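PDB 6F2P: paenibacillus xanthan lyase, which cleaves the terminal mannosyl-glucuronosyl bond in the side chains of xanthan by beta-elimination, leaving an unsaturated uronic acid. Local coordinates for residues D100-L105 with T143-T148; W107-Q112 with S151-A156; T510-R515 with Y561-G566; N546-A551 with M600-D605; I691-P696 with M731-N736. All coordinates share one frame; numbering follows the deposited sequence.

Contact 1: D100-L105 with T143-T148; sequences DIISGL and TELTAT
Ile-102 and Leu-145 form the packed part of this small surface contact, which buries 131 Å² in all. CD1 of Ile-102 lies 3.9 Å from CD2 of Leu-145, the two chains running by one another in opposite senses. The same methyl reaches the backbone, with Ile-102 CD1 3.5 Å from Glu-144 O. Its reach follows from the extended end of the isoleucine (chi2 -167°), which carries CD1 off the helix and over to the turn between helices. These two touches of Ile-102 CD1 are the closest between the segments.

The solvent side is looser. The side chain of Glu-144 sets out toward residues 100-105, yet its carboxylate bends off, and OE1 makes a salt bridge with Lys-98. Thr-146, Ala-147 and Thr-148 are exposed. Thr-146 is the N-cap of the next helix: its side chain caps a backbone N in the first turn, while its own N bonds to Gln-149 OE1, and the two together are consistent with a capping box.

Residues 100-105 belong to helix 95-111, and Leu-145 leads into helix 147-160, where it rests on Ile-150 and Tyr-153 while Ile-102 touches Gln-149. The contact lies at the surface, and Leu-105 packs beside it on helices 68-85 and 123-141.

Contact 2: W107-Q112 with S151-A156; sequences WMNANQ and SNYMAA
Asn-152 is the first residue of 151-156 to meet the other helix, and its partner is Asn-109. CB of Asn-152 sits 3.6 Å from Asn-109 OD1, while Asn-152 CG is 4.0 Å from Asn-109 ND2. The two side chains cross at about a right angle, yet their amide planes are only 27° apart, and the fit is one of van der Waals contact. Asn-109 gets there with CG anti to its own N (chi1 -168°), a torsion that sends the amide straight across the gap.

One residue on, Tyr-153 comes nearest in backbone terms, its CA 6.9 Å from the CA of Asn-109. The asparagine OD1 lies at the edge of the tyrosine ring, near its plane, 4.3 Å from Tyr-153 CD1. The hydroxyl reaches back toward the N-terminal side of Asn-109, where it hydrogen-bonds Asp-106 OD1 of the same helix, so a single ring ties the helices by packing and by a polar bond. Met-154 takes no part and packs on helices 123-141 and 168-184. Ala-156 closes the segment, turned toward helix 95-111 and resting on Phe-113 just after it.

The side-by-side packing of helices 95-111 and 147-160, with helix 123-141 between them in the chain, is consistent with the alpha/alpha toroid that polysaccharide lyase family 8 enzymes carry in their N-terminal domain.

Contact 3: T510-R515 with Y561-G566; sequences TIVENR and YYFPGG. With CA (calcium ion), chain I.
A classic beta bulge in the super-sandwich domain brings two consecutive side chains, Val-512 and Glu-513, to bear on Tyr-561 and Phe-563 of the facing sheet. Both bulge residues lie opposite Leu-602 of the adjacent strand 595-607. Strand 508-516 belongs to the five-stranded antiparallel sheet and strand 559-563 to the nine-stranded one, so the contact spans the interior of the sandwich.

Its polar centre is the bond from Tyr-561 OH to Glu-513 OE1, 2.7 Å long. The hydroxyl approaches the anti lone pair of that oxygen, and the carboxylate stands nearly perpendicular to the ring, the planes 88° apart. Glu-513 is bent at chi2 (49°), which folds its carboxylate back over the backbone. There OE2 accepts a bond from Asn-514 N, with an N-H...O angle of 138°. Each oxygen therefore has a different donor, which fixes the rotation of this buried acid and would probably favour its charged form.

Val-512 fills in beside them. Its CG1 lies 3.5 Å from Tyr-561 CD2, and the other methyl, CG2, meets the edge of the Phe-563 ring, 4.1 Å from CE2.

Beyond Phe-563 the chain leaves the core through a type II turn closed by Gly-566 N to Phe-563 O, at 2.8 Å. Gly-565 takes the positive-phi place of this turn. Its O binds a calcium ion at 2.5 Å, and a water on the same ion donates to Gly-566 O at 3.0 Å.

Contact 4: N546-A551 with M600-D605; sequences NYIHLA and MTLWFD
Ile-548 and Leu-602 meet in the hydrophobic interior of the super-sandwich domain, where strand 545-550 of one antiparallel sheet faces strand 595-607 of the other. They reach toward each other tip to tip. Ile-548 has its chain stretched out through CG1 to CD1 (chi2 -175°), and Leu-602 places CG anti to its carbonyl carbon, so that one methyl from each meets midway. The CA atoms of these two residues remain 9.9 Å apart, a gap bridged by side chains alone.

The second pair works differently. Leu-550 and Met-600 pass alongside one another in opposite senses, and the methionine touches with the root of its side chain. Its CG stands anti to the backbone N (chi1 171°), which lays CB and CG along the leucine; the bends at chi2 and chi3 turn SD and CE off. Leu-550 likewise holds CG anti to its own N, and offers CD2.

Inside the sandwich Leu-602 is flanked by Glu-513, and Met-600 touches Leu-525. In all 159 Å² is buried, and the touching atoms are carbons. Of the two pairs, Ile-548 CD1 to Leu-602 CD1 measures 4.0 Å, and Leu-550 CD2 lies 4.0 Å from Met-600 CG.

Contact 5: I691-P696 with M731-N736; sequences ISVSDP and MKFKVN
Ser-692 OG is gripped by three groups, Thr-460 OG1, Asp-461 O and Lys-746 NZ; the serine's CB is directed away from strand 731-736. Its neighbours on either side, Ile-691 and Val-693, turn the opposite way and touch Phe-733, so the strand has one polar face and one apolar face.

The phenylalanine ring comes in edge first. Its CZ lies 3.8 Å from Ile-691 CG2 and 4.1 Å from Val-693 CG2, which puts the far corner of the ring between the two branched residues. Phe-733 CG sits between its own N and carbonyl carbon (chi1 65°), a torsion that stands the ring up from its strand toward the facing one. Ile-691 adds CD1, 3.9 Å from Phe-733 CE1. Further along, Val-693 CB lies 4.2 Å from Val-735 CG2, continuing the apolar row.

The strand axes approach to 8.9 Å with N-to-C directions 36° apart, the separation and tilt of two sheets packed face to face. Strand 688-694 lies in a seven-stranded antiparallel sheet beside 744-750, and strand 731-736 in a five-stranded one between 703-708 and 722-726. Phe-733 also rests on Ile-706 and Val-747, and Val-735 on Tyr-745, within this beta-sandwich.

The five contacts sample three parts of the chain. Contacts 1 and 2 join the same two helices, 95-111 and 147-160, with centres 11 Å apart; Tyr-153 connects them, its OH 3.5 Å from Leu-105 CB. Contacts 3 and 4, between the same two sheets, have centres 5 Å apart and touch, and their strands pair within each sheet: Phe-563 N to Asn-546 O and Arg-515 O to Met-600 N are probable hydrogen bonds. Contact 5 repeats sheet-on-sheet packing about 32 Å, centre to centre, from contact 3. The helical pair is remote from all of these, 63 to 68 Å between centres. Contact 3 alone includes a calcium ligand, Gly-565 O.

Contact 1: D100-L105 with T143-T148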
# COMPACT_ATOMS: atom_id res chain seq x y z
N ASP A 100 19.58 -41.77 -32.43
CA ASP A 100 18.62 -42.10 -31.39
C ASP A 100 17.71 -40.92 -31.06
O ASP A 100 16.50 -41.10 -30.83
CB ASP A 100 19.31 -42.64 -30.15
CG ASP A 100 19.68 -44.12 -30.28
OD1 ASP A 100 19.02 -44.82 -31.08
OD2 ASP A 100 20.63 -44.57 -29.61
N ILE A 101 18.29 -39.73 -31.07
CA ILE A 101 17.51 -38.52 -30.89
C ILE A 101 16.46 -38.40 -31.99
O ILE A 101 15.27 -38.23 -31.71
CB ILE A 101 18.39 -37.28 -30.90
CG1 ILE A 101 19.31 -37.29 -29.69
CG2 ILE A 101 17.54 -36.04 -30.87
CD1 ILE A 101 20.38 -36.25 -29.74
N ILE A 102 16.90 -38.52 -33.23
CA ILE A 102 16.01 -38.27 -34.37
C ILE A 102 14.91 -39.32 -34.48
O ILE A 102 13.75 -38.99 -34.78
CB ILE A 102 16.79 -38.17 -35.68
CG1 ILE A 102 17.77 -36.99 -35.60
CG2 ILE A 102 15.83 -38.02 -36.85
CD1 ILE A 102 18.38 -36.59 -36.91
N SER A 103 15.27 -40.58 -34.23
CA SER A 103 14.30 -41.67 -34.23
C SER A 103 13.26 -41.42 -33.15
O SER A 103 12.06 -41.64 -33.36
CB SER A 103 15.00 -43.00 -33.99
OG SER A 103 14.05 -44.02 -33.71
N GLY A 104 13.72 -40.95 -31.99
CA GLY A 104 12.83 -40.54 -30.92
C GLY A 104 11.83 -39.51 -31.40
O GLY A 104 10.63 -39.64 -31.15
N LEU A 105 12.31 -38.48 -32.09
CA LEU A 105 11.43 -37.42 -32.58
C LEU A 105 10.40 -37.95 -33.58
O LEU A 105 9.22 -37.61 -33.52
CB LEU A 105 12.24 -36.28 -33.21
CG LEU A 105 13.17 -35.48 -32.30
CD1 LEU A 105 14.04 -34.55 -33.14
CD2 LEU A 105 12.37 -34.68 -31.27
N THR A 143 20.14 -28.43 -38.49
CA THR A 143 20.97 -28.78 -39.63
C THR A 143 21.07 -30.29 -39.88
O THR A 143 21.53 -30.72 -40.94
CB THR A 143 22.38 -28.22 -39.45
OG1 THR A 143 22.95 -28.76 -38.25
CG2 THR A 143 22.34 -26.71 -39.34
N GLU A 144 20.66 -31.08 -38.90
CA GLU A 144 20.72 -32.53 -39.01
C GLU A 144 19.37 -33.10 -39.40
O GLU A 144 19.21 -34.32 -39.47
CB GLU A 144 21.17 -33.14 -37.69
CG GLU A 144 22.48 -32.57 -37.17
CD GLU A 144 23.67 -33.06 -37.96
OE1 GLU A 144 23.55 -34.07 -38.69
OE2 GLU A 144 24.74 -32.43 -37.86
N LEU A 145 18.40 -32.22 -39.64
CA LEU A 145 17.03 -32.65 -39.93
C LEU A 145 16.66 -32.40 -41.38
O LEU A 145 17.19 -31.50 -42.02
CB LEU A 145 16.06 -31.90 -39.01
CG LEU A 145 16.21 -32.14 -37.51
CD1 LEU A 145 15.31 -31.19 -36.74
CD2 LEU A 145 15.86 -33.58 -37.16
N THR A 146 15.73 -33.19 -41.91
CA THR A 146 15.18 -32.91 -43.23
C THR A 146 14.11 -31.83 -43.13
O THR A 146 13.63 -31.51 -42.04
CB THR A 146 14.53 -34.15 -43.84
OG1 THR A 146 13.29 -34.41 -43.15
CG2 THR A 146 15.46 -35.35 -43.73
N ALA A 147 13.73 -31.27 -44.27
CA ALA A 147 12.67 -30.28 -44.31
C ALA A 147 11.38 -30.94 -43.89
O ALA A 147 10.52 -30.32 -43.27
CB ALA A 147 12.54 -29.71 -45.70
N THR A 148 11.25 -32.22 -44.24
CA THR A 148 10.02 -32.94 -43.98
C THR A 148 9.88 -33.18 -42.48
O THR A 148 8.79 -33.06 -41.92
CB THR A 148 9.97 -34.24 -44.78
OG1 THR A 148 10.13 -33.94 -46.17
CG2 THR A 148 8.66 -34.97 -44.58

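Contact 2: W107-Q112 with S151-A156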
# COMPACT_ATOMS: atom_id res chain seq x y z
N TRP A 107 9.40 -41.01 -33.84
CA TRP A 107 8.49 -41.90 -33.14
C TRP A 107 7.38 -41.08 -32.49
O TRP A 107 6.20 -41.41 -32.61
CB TRP A 107 9.23 -42.74 -32.09
CG TRP A 107 8.33 -43.80 -31.54
CD1 TRP A 107 8.16 -45.07 -32.02
CD2 TRP A 107 7.44 -43.68 -30.42
NE1 TRP A 107 7.23 -45.74 -31.28
CE2 TRP A 107 6.77 -44.91 -30.28
CE3 TRP A 107 7.14 -42.65 -29.52
CZ2 TRP A 107 5.83 -45.14 -29.28
CZ3 TRP A 107 6.21 -42.88 -28.52
CH2 TRP A 107 5.56 -44.12 -28.41
N MET A 108 7.77 -40.00 -31.80
CA MET A 108 6.79 -39.13 -31.16
C MET A 108 5.83 -38.62 -32.22
O MET A 108 4.62 -38.55 -32.00
CB MET A 108 7.45 -37.96 -30.44
CG MET A 108 8.17 -38.32 -29.16
SD MET A 108 7.13 -39.07 -27.88
CE MET A 108 6.19 -37.66 -27.30
N ASN A 109 6.36 -38.28 -33.39
CA ASN A 109 5.52 -37.76 -34.46
C ASN A 109 4.55 -38.79 -35.01
O ASN A 109 3.53 -38.44 -35.61
CB ASN A 109 6.33 -37.16 -35.60
CG ASN A 109 5.48 -36.38 -36.56
OD1 ASN A 109 5.15 -35.21 -36.31
ND2 ASN A 109 5.07 -37.02 -37.65
N ALA A 110 4.88 -40.07 -34.82
CA ALA A 110 4.07 -41.14 -35.36
C ALA A 110 3.06 -41.65 -34.36
O ALA A 110 2.07 -42.28 -34.74
CB ALA A 110 4.94 -42.29 -35.85
N ASN A 111 3.29 -41.37 -33.08
CA ASN A 111 2.56 -42.09 -32.04
C ASN A 111 1.87 -41.22 -30.99
O ASN A 111 0.78 -41.56 -30.51
CB ASN A 111 3.51 -43.08 -31.36
CG ASN A 111 3.96 -44.18 -32.30
OD1 ASN A 111 5.11 -44.22 -32.72
ND2 ASN A 111 3.04 -45.07 -32.64
N GLN A 112 2.49 -40.10 -30.64
CA GLN A 112 2.03 -39.30 -29.52
C GLN A 112 1.77 -37.83 -29.85
O GLN A 112 0.69 -37.32 -29.58
CB GLN A 112 3.02 -39.41 -28.36
CG GLN A 112 2.87 -40.71 -27.60
CD GLN A 112 1.47 -40.89 -27.08
OE1 GLN A 112 0.82 -41.90 -27.35
NE2 GLN A 112 0.98 -39.90 -26.33
N SER A 151 9.09 -29.76 -40.88
CA SER A 151 7.69 -29.49 -41.19
C SER A 151 6.74 -30.24 -40.26
O SER A 151 5.80 -29.66 -39.72
CB SER A 151 7.40 -29.87 -42.64
OG SER A 151 6.07 -30.35 -42.74
N ASN A 152 6.98 -31.54 -40.10
CA ASN A 152 6.14 -32.38 -39.24
C ASN A 152 6.13 -31.90 -37.79
O ASN A 152 5.06 -31.72 -37.20
CB ASN A 152 6.60 -33.85 -39.27
CG ASN A 152 6.23 -34.55 -40.56
OD1 ASN A 152 5.20 -34.26 -41.18
ND2 ASN A 152 7.06 -35.50 -40.97
N TYR A 153 7.32 -31.70 -37.23
CA TYR A 153 7.42 -31.28 -35.84
C TYR A 153 6.73 -29.92 -35.63
O TYR A 153 6.04 -29.72 -34.63
CB TYR A 153 8.88 -31.19 -35.39
CG TYR A 153 9.74 -32.40 -35.72
CD1 TYR A 153 9.17 -33.66 -35.91
CD2 TYR A 153 11.12 -32.29 -35.83
CE1 TYR A 153 9.95 -34.77 -36.22
CE2 TYR A 153 11.91 -33.39 -36.13
CZ TYR A 153 11.32 -34.62 -36.33
OH TYR A 153 12.10 -35.72 -36.63
N MET A 154 6.90 -29.00 -36.59
CA MET A 154 6.28 -27.68 -36.47
C MET A 154 4.77 -27.76 -36.65
O MET A 154 4.02 -27.07 -35.97
CB MET A 154 6.88 -26.68 -37.46
CG MET A 154 8.32 -26.28 -37.15
SD MET A 154 8.57 -25.54 -35.52
CE MET A 154 9.36 -26.89 -34.63
N ALA A 155 4.33 -28.63 -37.55
CA ALA A 155 2.90 -28.81 -37.79
C ALA A 155 2.20 -29.26 -36.52
O ALA A 155 1.04 -28.92 -36.27
CB ALA A 155 2.66 -29.81 -38.91
N ALA A 156 2.91 -30.03 -35.70
CA ALA A 156 2.36 -30.49 -34.44
C ALA A 156 2.20 -29.32 -33.48
O ALA A 156 1.16 -29.18 -32.83
CB ALA A 156 3.24 -31.55 -33.85

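Contact 3: T510-R515 with Y561-G566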
# COMPACT_ATOMS: atom_id res chain seq x y z
N THR A 510 3.87 -13.24 20.73
CA THR A 510 4.48 -12.38 19.73
C THR A 510 5.95 -12.77 19.58
O THR A 510 6.69 -12.75 20.56
CB THR A 510 4.38 -10.90 20.11
OG1 THR A 510 3.03 -10.45 19.89
CG2 THR A 510 5.34 -10.05 19.27
N ILE A 511 6.35 -13.13 18.37
CA ILE A 511 7.69 -13.68 18.18
C ILE A 511 8.70 -12.59 17.88
O ILE A 511 8.60 -11.90 16.87
CB ILE A 511 7.73 -14.72 17.05
CG1 ILE A 511 6.56 -15.71 17.18
CG2 ILE A 511 9.07 -15.43 17.04
CD1 ILE A 511 6.43 -16.35 18.54
N VAL A 512 9.68 -12.44 18.76
CA VAL A 512 10.73 -11.45 18.54
C VAL A 512 11.76 -11.98 17.56
O VAL A 512 12.21 -11.27 16.65
CB VAL A 512 11.44 -11.04 19.84
CG1 VAL A 512 12.71 -10.26 19.54
CG2 VAL A 512 10.52 -10.21 20.71
N GLU A 513 12.13 -13.24 17.74
CA GLU A 513 13.20 -13.84 16.96
C GLU A 513 12.96 -15.34 16.78
O GLU A 513 12.30 -15.97 17.61
CB GLU A 513 14.54 -13.59 17.66
CG GLU A 513 15.76 -14.04 16.90
CD GLU A 513 15.77 -13.57 15.45
OE1 GLU A 513 16.38 -12.52 15.17
OE2 GLU A 513 15.19 -14.27 14.59
N ASN A 514 13.45 -15.88 15.68
CA ASN A 514 13.55 -17.32 15.50
C ASN A 514 14.67 -17.58 14.52
O ASN A 514 14.43 -17.86 13.36
CB ASN A 514 12.23 -17.92 15.00
CG ASN A 514 12.15 -19.42 15.25
OD1 ASN A 514 13.16 -20.06 15.49
ND2 ASN A 514 10.94 -19.97 15.20
N ARG A 515 15.91 -17.45 14.99
CA ARG A 515 17.06 -17.39 14.11
C ARG A 515 17.72 -18.74 13.95
O ARG A 515 17.91 -19.45 14.94
CB ARG A 515 18.10 -16.42 14.67
CG ARG A 515 19.17 -15.99 13.68
CD ARG A 515 18.63 -14.92 12.74
NE ARG A 515 19.63 -14.45 11.79
CZ ARG A 515 19.35 -13.67 10.76
NH1 ARG A 515 18.10 -13.28 10.56
NH2 ARG A 515 20.30 -13.28 9.92
N TYR A 561 18.86 -6.81 20.66
CA TYR A 561 17.44 -6.61 20.95
C TYR A 561 17.32 -5.77 22.22
O TYR A 561 17.79 -6.16 23.28
CB TYR A 561 16.72 -7.94 21.15
CG TYR A 561 17.02 -8.98 20.10
CD1 TYR A 561 18.24 -9.66 20.09
CD2 TYR A 561 16.07 -9.32 19.13
CE1 TYR A 561 18.52 -10.61 19.14
CE2 TYR A 561 16.35 -10.29 18.17
CZ TYR A 561 17.58 -10.92 18.19
OH TYR A 561 17.90 -11.88 17.26
N TYR A 562 16.69 -4.62 22.10
CA TYR A 562 16.50 -3.77 23.26
C TYR A 562 15.03 -3.79 23.63
O TYR A 562 14.16 -3.74 22.75
CB TYR A 562 17.02 -2.36 22.96
CG TYR A 562 16.46 -1.26 23.84
CD1 TYR A 562 16.58 -1.31 25.22
CD2 TYR A 562 15.83 -0.16 23.27
CE1 TYR A 562 16.06 -0.31 26.01
CE2 TYR A 562 15.31 0.85 24.05
CZ TYR A 562 15.43 0.77 25.42
OH TYR A 562 14.90 1.79 26.20
N PHE A 563 14.74 -3.93 24.92
CA PHE A 563 13.36 -4.00 25.37
C PHE A 563 12.99 -2.84 26.29
O PHE A 563 13.23 -2.89 27.49
CB PHE A 563 13.08 -5.36 26.03
CG PHE A 563 13.37 -6.52 25.11
CD1 PHE A 563 14.65 -7.05 25.02
CD2 PHE A 563 12.38 -7.04 24.30
CE1 PHE A 563 14.92 -8.11 24.16
CE2 PHE A 563 12.65 -8.09 23.44
CZ PHE A 563 13.92 -8.62 23.37
N PRO A 564 12.42 -1.78 25.70
CA PRO A 564 12.05 -0.56 26.44
C PRO A 564 11.16 -0.87 27.64
O PRO A 564 10.07 -1.45 27.49
CB PRO A 564 11.28 0.25 25.40
CG PRO A 564 11.81 -0.23 24.08
CD PRO A 564 12.12 -1.68 24.26
N GLY A 565 11.64 -0.50 28.82
CA GLY A 565 10.89 -0.68 30.04
C GLY A 565 11.12 -2.05 30.64
O GLY A 565 10.57 -2.37 31.70
N GLY A 566 11.94 -2.84 29.97
CA GLY A 566 12.14 -4.23 30.33
C GLY A 566 10.97 -5.11 29.90
O GLY A 566 9.83 -4.64 29.81
CA CA I . 8.34 -2.34 32.85
O HOH W 1 8.26 -4.67 32.31

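Contact 4: N546-A551 with M600-D605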
# COMPACT_ATOMS: atom_id res chain seq x y z
N ASN A 546 16.35 -6.48 29.64
CA ASN A 546 16.58 -5.13 29.13
C ASN A 546 17.13 -5.15 27.73
O ASN A 546 16.67 -4.45 26.83
CB ASN A 546 17.54 -4.37 30.05
CG ASN A 546 16.99 -4.18 31.43
OD1 ASN A 546 15.78 -3.98 31.61
ND2 ASN A 546 17.86 -4.26 32.43
N TYR A 547 18.15 -5.98 27.54
CA TYR A 547 18.72 -6.15 26.22
C TYR A 547 19.25 -7.57 26.05
O TYR A 547 19.41 -8.31 27.02
CB TYR A 547 19.81 -5.11 25.95
CG TYR A 547 20.85 -4.95 27.04
CD1 TYR A 547 20.60 -4.15 28.15
CD2 TYR A 547 22.08 -5.58 26.95
CE1 TYR A 547 21.55 -3.99 29.14
CE2 TYR A 547 23.04 -5.43 27.93
CZ TYR A 547 22.77 -4.63 29.03
OH TYR A 547 23.73 -4.48 30.02
N ILE A 548 19.48 -7.95 24.79
CA ILE A 548 19.94 -9.28 24.45
C ILE A 548 20.90 -9.12 23.27
O ILE A 548 20.68 -8.29 22.39
CB ILE A 548 18.76 -10.18 24.01
CG1 ILE A 548 17.83 -10.47 25.19
CG2 ILE A 548 19.25 -11.50 23.44
CD1 ILE A 548 16.71 -11.44 24.86
N HIS A 549 21.97 -9.91 23.26
CA HIS A 549 22.85 -9.95 22.11
C HIS A 549 23.05 -11.39 21.66
O HIS A 549 23.44 -12.25 22.45
CB HIS A 549 24.20 -9.30 22.42
CG HIS A 549 25.16 -9.31 21.28
ND1 HIS A 549 25.91 -10.42 20.95
CD2 HIS A 549 25.50 -8.36 20.38
CE1 HIS A 549 26.67 -10.15 19.91
NE2 HIS A 549 26.44 -8.90 19.54
N LEU A 550 22.76 -11.66 20.39
CA LEU A 550 22.94 -12.97 19.80
C LEU A 550 24.02 -12.87 18.73
O LEU A 550 23.86 -12.13 17.76
CB LEU A 550 21.64 -13.47 19.16
CG LEU A 550 21.84 -14.75 18.34
CD1 LEU A 550 22.40 -15.84 19.21
CD2 LEU A 550 20.55 -15.21 17.65
N ALA A 551 25.11 -13.61 18.90
CA ALA A 551 26.25 -13.48 17.99
C ALA A 551 25.97 -14.18 16.67
O ALA A 551 25.37 -15.25 16.63
CB ALA A 551 27.52 -14.02 18.64
N MET A 600 17.51 -20.28 17.56
CA MET A 600 17.32 -19.47 18.76
C MET A 600 16.00 -18.73 18.64
O MET A 600 15.84 -17.87 17.77
CB MET A 600 18.45 -18.46 18.92
CG MET A 600 18.17 -17.44 20.03
SD MET A 600 17.96 -18.23 21.65
CE MET A 600 19.62 -18.86 21.89
N THR A 601 15.06 -19.06 19.50
CA THR A 601 13.73 -18.47 19.45
C THR A 601 13.46 -17.58 20.66
O THR A 601 13.59 -18.03 21.81
CB THR A 601 12.67 -19.58 19.41
OG1 THR A 601 13.07 -20.56 18.45
CG2 THR A 601 11.32 -19.03 19.01
N LEU A 602 13.11 -16.32 20.41
CA LEU A 602 12.77 -15.38 21.49
C LEU A 602 11.35 -14.89 21.27
O LEU A 602 10.98 -14.54 20.15
CB LEU A 602 13.74 -14.20 21.48
CG LEU A 602 15.25 -14.51 21.48
CD1 LEU A 602 16.06 -13.24 21.32
CD2 LEU A 602 15.67 -15.24 22.74
N TRP A 603 10.54 -14.84 22.33
CA TRP A 603 9.17 -14.36 22.18
C TRP A 603 8.49 -13.81 23.44
O TRP A 603 9.01 -13.93 24.55
CB TRP A 603 8.28 -15.41 21.51
CG TRP A 603 7.90 -16.59 22.38
CD1 TRP A 603 6.70 -16.81 22.98
CD2 TRP A 603 8.72 -17.73 22.71
NE1 TRP A 603 6.72 -18.00 23.67
CE2 TRP A 603 7.95 -18.58 23.51
CE3 TRP A 603 10.04 -18.10 22.39
CZ2 TRP A 603 8.45 -19.78 24.02
CZ3 TRP A 603 10.53 -19.29 22.90
CH2 TRP A 603 9.74 -20.12 23.70
N PHE A 604 7.34 -13.18 23.25
CA PHE A 604 6.51 -12.69 24.34
C PHE A 604 5.30 -13.60 24.51
O PHE A 604 4.73 -14.09 23.52
CB PHE A 604 5.98 -11.28 24.05
CG PHE A 604 7.05 -10.25 23.84
CD1 PHE A 604 7.95 -9.94 24.86
CD2 PHE A 604 7.14 -9.55 22.65
CE1 PHE A 604 8.92 -8.97 24.67
CE2 PHE A 604 8.11 -8.57 22.46
CZ PHE A 604 9.00 -8.28 23.46
N ASP A 605 4.90 -13.80 25.75
CA ASP A 605 3.68 -14.53 26.03
C ASP A 605 2.68 -13.59 26.67
O ASP A 605 2.84 -13.21 27.82
CB ASP A 605 3.96 -15.72 26.96
CG ASP A 605 2.74 -16.62 27.16
OD1 ASP A 605 1.58 -16.16 27.02
OD2 ASP A 605 2.96 -17.81 27.47

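Contact 5: I691-P696 with M731-N736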
# COMPACT_ATOMS: atom_id res chain seq x y z
N ILE A 691 6.59 16.78 6.48
CA ILE A 691 5.62 15.79 6.91
C ILE A 691 5.19 14.88 5.75
O ILE A 691 4.90 15.34 4.65
CB ILE A 691 4.37 16.44 7.50
CG1 ILE A 691 4.75 17.31 8.69
CG2 ILE A 691 3.35 15.38 7.92
CD1 ILE A 691 4.40 18.77 8.52
N SER A 692 5.18 13.57 6.01
CA SER A 692 4.71 12.61 5.02
C SER A 692 3.45 11.93 5.52
O SER A 692 3.40 11.46 6.66
CB SER A 692 5.79 11.57 4.74
OG SER A 692 5.40 10.70 3.68
N VAL A 693 2.41 11.90 4.68
CA VAL A 693 1.13 11.32 5.07
C VAL A 693 0.62 10.30 4.06
O VAL A 693 0.78 10.49 2.85
CB VAL A 693 0.05 12.41 5.19
CG1 VAL A 693 -1.22 11.85 5.82
CG2 VAL A 693 0.58 13.57 5.99
N SER A 694 0.01 9.22 4.54
CA SER A 694 -0.64 8.27 3.65
C SER A 694 -1.89 7.72 4.31
O SER A 694 -2.00 7.73 5.53
CB SER A 694 0.29 7.12 3.29
OG SER A 694 0.41 6.22 4.37
N ASP A 695 -2.82 7.23 3.50
CA ASP A 695 -4.00 6.53 3.99
C ASP A 695 -3.81 5.03 3.77
O ASP A 695 -4.04 4.51 2.67
CB ASP A 695 -5.23 7.02 3.23
CG ASP A 695 -6.42 6.11 3.42
OD1 ASP A 695 -6.62 5.61 4.55
OD2 ASP A 695 -7.16 5.88 2.43
N PRO A 696 -3.38 4.32 4.82
CA PRO A 696 -3.06 2.90 4.64
C PRO A 696 -4.29 2.07 4.39
O PRO A 696 -4.15 0.95 3.91
CB PRO A 696 -2.44 2.51 5.99
CG PRO A 696 -2.07 3.79 6.64
CD PRO A 696 -3.07 4.80 6.17
N MET A 731 1.34 24.85 12.21
CA MET A 731 1.17 24.31 10.86
C MET A 731 -0.16 23.58 10.72
O MET A 731 -0.51 22.75 11.55
CB MET A 731 2.33 23.39 10.48
CG MET A 731 3.58 24.13 10.06
SD MET A 731 5.05 23.09 10.08
CE MET A 731 5.60 23.23 11.78
N LYS A 732 -0.90 23.90 9.67
CA LYS A 732 -2.16 23.22 9.39
C LYS A 732 -2.27 22.93 7.91
O LYS A 732 -2.03 23.80 7.09
CB LYS A 732 -3.35 24.07 9.84
CG LYS A 732 -3.51 24.19 11.35
CD LYS A 732 -4.83 24.87 11.74
CE LYS A 732 -5.06 24.76 13.25
NZ LYS A 732 -6.28 25.47 13.71
N PHE A 733 -2.64 21.70 7.57
CA PHE A 733 -2.92 21.37 6.17
C PHE A 733 -3.90 20.22 6.05
O PHE A 733 -4.28 19.62 7.06
CB PHE A 733 -1.64 21.07 5.39
CG PHE A 733 -0.89 19.85 5.85
CD1 PHE A 733 -0.04 19.90 6.95
CD2 PHE A 733 -1.02 18.65 5.16
CE1 PHE A 733 0.66 18.77 7.36
CE2 PHE A 733 -0.32 17.51 5.57
CZ PHE A 733 0.52 17.57 6.67
N LYS A 734 -4.32 19.92 4.82
CA LYS A 734 -5.16 18.75 4.56
C LYS A 734 -4.65 18.04 3.31
O LYS A 734 -3.99 18.65 2.48
CB LYS A 734 -6.63 19.14 4.39
CG LYS A 734 -6.91 20.02 3.19
CD LYS A 734 -8.35 20.52 3.15
CE LYS A 734 -8.56 21.43 1.95
NZ LYS A 734 -9.93 22.00 1.88
N VAL A 735 -4.97 16.75 3.21
CA VAL A 735 -4.58 15.93 2.07
C VAL A 735 -5.84 15.34 1.45
O VAL A 735 -6.68 14.80 2.17
CB VAL A 735 -3.73 14.74 2.50
CG1 VAL A 735 -3.14 14.03 1.29
CG2 VAL A 735 -2.63 15.17 3.47
N ASN A 736 -5.98 15.44 0.13
CA ASN A 736 -7.05 14.74 -0.56
C ASN A 736 -6.55 13.36 -0.98
O ASN A 736 -5.77 13.23 -1.92
CB ASN A 736 -7.51 15.53 -1.78
CG ASN A 736 -8.77 14.97 -2.41
OD1 ASN A 736 -9.08 13.77 -2.28
ND2 ASN A 736 -9.52 15.82 -3.10